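Cellulase (Xanthomonas axonopodis pv. citri, PDB 4W7W) probably hydrolyses internal beta-1,4-glucosidic bonds of cellulose, as a family 5 glycoside hydrolase built on an (alpha/beta)8 barrel. Local coordinates at residues K23-F34 / M63-R74. Sequence-based numbering, arbitrary orientation.
Sequences KYVGVNLSGAEF and MNTIRLPFLWER. With BGC (beta-D-glucopyranose), chain B; BGC (beta-D-glucopyranose), chain C.
Phe34 O is gripped end-on by Arg74: NH1 at 2.9 Å lies in the carbonyl plane and NH2 at 3.2 Å shares the same oxygen. NH1 also reaches Ala32 O, 2.9 Å away but above that carbonyl's plane, while Leu71 CD1 lies against one face of the guanidinium. Lys38 O and Pro40 O take further N-H groups, so this arginine ties down the loop after strand 24-29. A water joins the two segments as well, donating to Leu29 O and Pro69 O and accepting from Ala32 N.

Strands 24-29 and 65-70 run parallel as neighbours in the barrel, linked through helix 52-60 in a beta-alpha-beta crossover. Val27 and Leu29, beside Ile66, face that helix. On the other face Asn28 and Arg67 lie side by side, their planar groups 85° apart; Asn28 OD1 sits at the guanidinium edge, 2.8 Å from Arg67 NH1. Arg67 stays extended from CG to NE, with CG anti to its backbone N (chi1 -177°), and its guanidinium goes on to salt bridges with Glu222 and Glu266 and a hydrogen bond to Asn153.

Glu33 bends at chi2 (-70°) alongside Pro69. Its OE1 accepts from Gly31 N, and in one of two conformers of Ser30 its OG gives OE2 a second bond, which helps to steady the carboxylate where OE2 takes glucose O6 of chain B at 2.6 Å. Phe34 lays one ring face under the chain C glucose. The loop that Arg74 anchors thus probably helps to hold the sugar-binding side chains in position.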
# COMPACT_ATOMS: atom_id res chain seq x y z
N LYS A 23 0.06 -11.73 -10.04
CA LYS A 23 -0.24 -12.56 -8.89
C LYS A 23 -1.28 -11.96 -7.96
O LYS A 23 -2.14 -12.68 -7.47
CB LYS A 23 1.04 -12.85 -8.12
CG LYS A 23 0.83 -13.77 -6.94
CD LYS A 23 2.12 -14.31 -6.36
CE LYS A 23 1.84 -15.28 -5.23
NZ LYS A 23 3.07 -15.79 -4.58
N TYR A 24 -1.20 -10.66 -7.72
CA TYR A 24 -2.06 -9.97 -6.76
C TYR A 24 -2.76 -8.82 -7.46
O TYR A 24 -2.11 -7.93 -8.01
CB TYR A 24 -1.23 -9.39 -5.63
CG TYR A 24 -0.36 -10.37 -4.89
CD1 TYR A 24 -0.91 -11.26 -3.98
CD2 TYR A 24 1.01 -10.37 -5.06
CE1 TYR A 24 -0.11 -12.15 -3.28
CE2 TYR A 24 1.81 -11.24 -4.35
CZ TYR A 24 1.25 -12.13 -3.46
OH TYR A 24 2.02 -13.00 -2.73
N VAL A 25 -4.08 -8.82 -7.45
CA VAL A 25 -4.84 -7.69 -7.95
C VAL A 25 -5.98 -7.40 -6.99
O VAL A 25 -6.67 -8.30 -6.50
CB VAL A 25 -5.37 -7.91 -9.39
CG1 VAL A 25 -4.24 -8.08 -10.38
CG2 VAL A 25 -6.33 -9.07 -9.47
N GLY A 26 -6.21 -6.13 -6.72
CA GLY A 26 -7.28 -5.77 -5.84
C GLY A 26 -7.39 -4.31 -5.53
O GLY A 26 -7.08 -3.44 -6.36
N VAL A 27 -7.88 -4.04 -4.33
CA VAL A 27 -8.22 -2.69 -3.91
C VAL A 27 -7.78 -2.42 -2.48
O VAL A 27 -7.63 -3.34 -1.67
CB VAL A 27 -9.74 -2.41 -4.04
CG1 VAL A 27 -10.25 -2.58 -5.46
CG2 VAL A 27 -10.56 -3.25 -3.08
N ASN A 28 -7.61 -1.14 -2.20
CA ASN A 28 -7.52 -0.63 -0.83
C ASN A 28 -8.92 -0.53 -0.25
O ASN A 28 -9.81 0.07 -0.87
CB ASN A 28 -6.90 0.77 -0.81
CG ASN A 28 -5.41 0.75 -1.00
OD1 ASN A 28 -4.67 0.76 -0.02
ND2 ASN A 28 -4.94 0.73 -2.26
N LEU A 29 -9.14 -1.09 0.95
CA LEU A 29 -10.36 -0.85 1.71
C LEU A 29 -10.01 0.16 2.77
O LEU A 29 -9.45 -0.17 3.80
CB LEU A 29 -10.95 -2.12 2.30
CG LEU A 29 -11.47 -3.13 1.28
CD1 LEU A 29 -12.04 -4.38 1.94
CD2 LEU A 29 -12.52 -2.52 0.37
N SER A 30 -10.27 1.42 2.43
CA SER A 30 -9.93 2.58 3.25
C SER A 30 -11.00 2.87 4.30
O SER A 30 -12.20 2.69 4.04
CB SER A 30 -9.75 3.79 2.32
OG SER A 30 -9.63 5.02 3.02
N GLY A 31 -10.56 3.34 5.46
CA GLY A 31 -11.47 3.74 6.51
C GLY A 31 -10.88 3.67 7.89
O GLY A 31 -11.28 4.41 8.77
N ALA A 32 -9.95 2.74 8.12
CA ALA A 32 -9.42 2.56 9.47
C ALA A 32 -8.37 3.61 9.79
O ALA A 32 -8.01 3.81 10.97
CB ALA A 32 -8.88 1.16 9.67
N GLU A 33 -7.87 4.26 8.74
CA GLU A 33 -6.86 5.30 8.84
C GLU A 33 -7.46 6.70 8.83
O GLU A 33 -6.72 7.69 8.89
CB GLU A 33 -5.84 5.15 7.71
CG GLU A 33 -6.18 5.76 6.35
CD GLU A 33 -7.28 5.09 5.55
OE1 GLU A 33 -7.99 4.19 6.05
OE2 GLU A 33 -7.43 5.51 4.39
N PHE A 34 -8.79 6.80 8.77
CA PHE A 34 -9.46 8.09 8.71
C PHE A 34 -9.29 8.90 9.99
O PHE A 34 -9.05 8.36 11.07
CB PHE A 34 -10.95 7.91 8.42
CG PHE A 34 -11.33 7.89 6.95
CD1 PHE A 34 -10.56 7.26 5.99
CD2 PHE A 34 -12.49 8.50 6.56
CE1 PHE A 34 -10.96 7.25 4.67
CE2 PHE A 34 -12.89 8.50 5.24
CZ PHE A 34 -12.12 7.87 4.29
N MET A 63 -10.96 -10.03 -7.63
CA MET A 63 -9.84 -9.49 -6.91
C MET A 63 -9.45 -10.34 -5.74
O MET A 63 -10.27 -10.65 -4.87
CB MET A 63 -10.16 -8.10 -6.51
CG MET A 63 -10.22 -7.25 -7.75
SD MET A 63 -10.82 -5.67 -7.28
CE MET A 63 -10.50 -4.76 -8.79
N ASN A 64 -8.18 -10.72 -5.74
CA ASN A 64 -7.66 -11.62 -4.72
C ASN A 64 -6.84 -10.94 -3.67
O ASN A 64 -6.25 -11.63 -2.84
CB ASN A 64 -6.86 -12.76 -5.36
CG ASN A 64 -5.51 -12.31 -5.87
OD1 ASN A 64 -5.26 -11.11 -5.99
ND2 ASN A 64 -4.64 -13.26 -6.14
N THR A 65 -6.79 -9.60 -3.65
CA THR A 65 -5.92 -8.89 -2.72
C THR A 65 -6.62 -7.66 -2.19
O THR A 65 -7.20 -6.89 -2.95
CB THR A 65 -4.60 -8.48 -3.41
OG1 THR A 65 -3.95 -9.65 -3.91
CG2 THR A 65 -3.64 -7.81 -2.44
N ILE A 66 -6.54 -7.49 -0.88
CA ILE A 66 -7.05 -6.30 -0.21
C ILE A 66 -5.90 -5.63 0.53
O ILE A 66 -5.21 -6.28 1.32
CB ILE A 66 -8.14 -6.68 0.80
CG1 ILE A 66 -9.36 -7.30 0.09
CG2 ILE A 66 -8.54 -5.47 1.64
CD1 ILE A 66 -10.06 -6.43 -0.91
N ARG A 67 -5.69 -4.35 0.25
CA ARG A 67 -4.78 -3.54 1.06
C ARG A 67 -5.60 -2.84 2.14
O ARG A 67 -6.62 -2.22 1.82
CB ARG A 67 -3.99 -2.55 0.18
CG ARG A 67 -2.97 -1.71 0.95
CD ARG A 67 -2.02 -1.04 -0.01
NE ARG A 67 -0.98 -0.22 0.59
CZ ARG A 67 -1.00 1.11 0.69
NH1 ARG A 67 -2.08 1.82 0.39
NH2 ARG A 67 0.09 1.74 1.08
N LEU A 68 -5.17 -2.99 3.38
CA LEU A 68 -5.90 -2.53 4.55
C LEU A 68 -5.08 -1.48 5.30
O LEU A 68 -4.23 -1.82 6.13
CB LEU A 68 -6.22 -3.70 5.47
CG LEU A 68 -7.07 -3.35 6.68
CD1 LEU A 68 -8.51 -3.08 6.25
CD2 LEU A 68 -7.02 -4.46 7.72
N PRO A 69 -5.33 -0.20 5.02
CA PRO A 69 -4.72 0.86 5.82
C PRO A 69 -5.19 0.81 7.27
O PRO A 69 -6.37 0.62 7.53
CB PRO A 69 -5.26 2.14 5.16
CG PRO A 69 -5.56 1.74 3.74
CD PRO A 69 -6.09 0.34 3.87
N PHE A 70 -4.26 1.03 8.18
CA PHE A 70 -4.59 1.26 9.58
C PHE A 70 -3.47 2.10 10.18
O PHE A 70 -2.41 2.28 9.58
CB PHE A 70 -4.80 -0.04 10.36
CG PHE A 70 -3.59 -0.90 10.42
CD1 PHE A 70 -3.37 -1.80 9.41
CD2 PHE A 70 -2.67 -0.80 11.44
CE1 PHE A 70 -2.26 -2.61 9.40
CE2 PHE A 70 -1.53 -1.59 11.43
CZ PHE A 70 -1.34 -2.50 10.42
N LEU A 71 -3.74 2.68 11.35
CA LEU A 71 -2.77 3.60 11.95
C LEU A 71 -1.89 2.96 12.99
O LEU A 71 -2.34 2.23 13.90
CB LEU A 71 -3.45 4.78 12.63
CG LEU A 71 -4.30 5.65 11.72
CD1 LEU A 71 -4.77 6.86 12.51
CD2 LEU A 71 -3.53 6.08 10.48
N TRP A 72 -0.60 3.28 12.89
CA TRP A 72 0.38 2.90 13.90
C TRP A 72 -0.08 3.30 15.30
O TRP A 72 -0.01 2.52 16.24
CB TRP A 72 1.71 3.56 13.52
CG TRP A 72 2.91 3.12 14.28
CD1 TRP A 72 2.98 2.26 15.34
CD2 TRP A 72 4.24 3.57 14.04
NE1 TRP A 72 4.28 2.16 15.78
CE2 TRP A 72 5.07 2.94 14.99
CE3 TRP A 72 4.81 4.46 13.12
CZ2 TRP A 72 6.44 3.18 15.05
CZ3 TRP A 72 6.16 4.72 13.20
CH2 TRP A 72 6.97 4.08 14.15
N GLU A 73 -0.60 4.52 15.43
CA GLU A 73 -1.01 5.03 16.73
C GLU A 73 -2.18 4.29 17.33
O GLU A 73 -2.36 4.29 18.55
CB GLU A 73 -1.37 6.51 16.63
CG GLU A 73 -0.24 7.41 16.16
CD GLU A 73 -0.11 7.57 14.65
OE1 GLU A 73 -0.71 6.80 13.87
OE2 GLU A 73 0.64 8.47 14.22
N ARG A 74 -3.02 3.69 16.46
CA ARG A 74 -4.18 2.95 16.93
C ARG A 74 -3.84 1.50 17.26
O ARG A 74 -4.45 0.94 18.19
CB ARG A 74 -5.33 3.04 15.91
CG ARG A 74 -5.88 4.44 15.82
CD ARG A 74 -7.04 4.59 14.85
NE ARG A 74 -7.56 5.96 14.93
CZ ARG A 74 -8.02 6.68 13.92
NH1 ARG A 74 -8.11 6.19 12.69
NH2 ARG A 74 -8.40 7.93 14.15
C2 BGC B . -7.97 11.23 0.29
C3 BGC B . -8.41 11.82 1.63
C4 BGC B . -8.60 10.74 2.71
C5 BGC B . -7.42 9.79 2.73
C6 BGC B . -7.68 8.59 3.61
C1 BGC B . -6.77 10.31 0.48
O1 BGC B . -6.41 9.67 -0.75
O2 BGC B . -7.63 12.29 -0.62
O3 BGC B . -9.62 12.56 1.44
O4 BGC B . -8.67 11.33 4.00
O5 BGC B . -7.14 9.31 1.41
O6 BGC B . -6.48 7.87 3.73
C2 BGC C . -9.71 11.79 6.10
C3 BGC C . -11.01 12.03 6.85
C4 BGC C . -11.97 12.86 6.01
C5 BGC C . -12.08 12.32 4.57
C6 BGC C . -12.94 13.22 3.68
C1 BGC C . -9.93 11.30 4.67
O2 BGC C . -8.97 10.84 6.85
O3 BGC C . -10.65 12.67 8.08
O4 BGC C . -13.26 12.84 6.63
O5 BGC C . -10.79 12.19 3.98
O6 BGC C . -12.31 14.50 3.50
O HOH W 1 -8.86 0.70 6.37
O HOH W 2 -6.33 2.27 12.55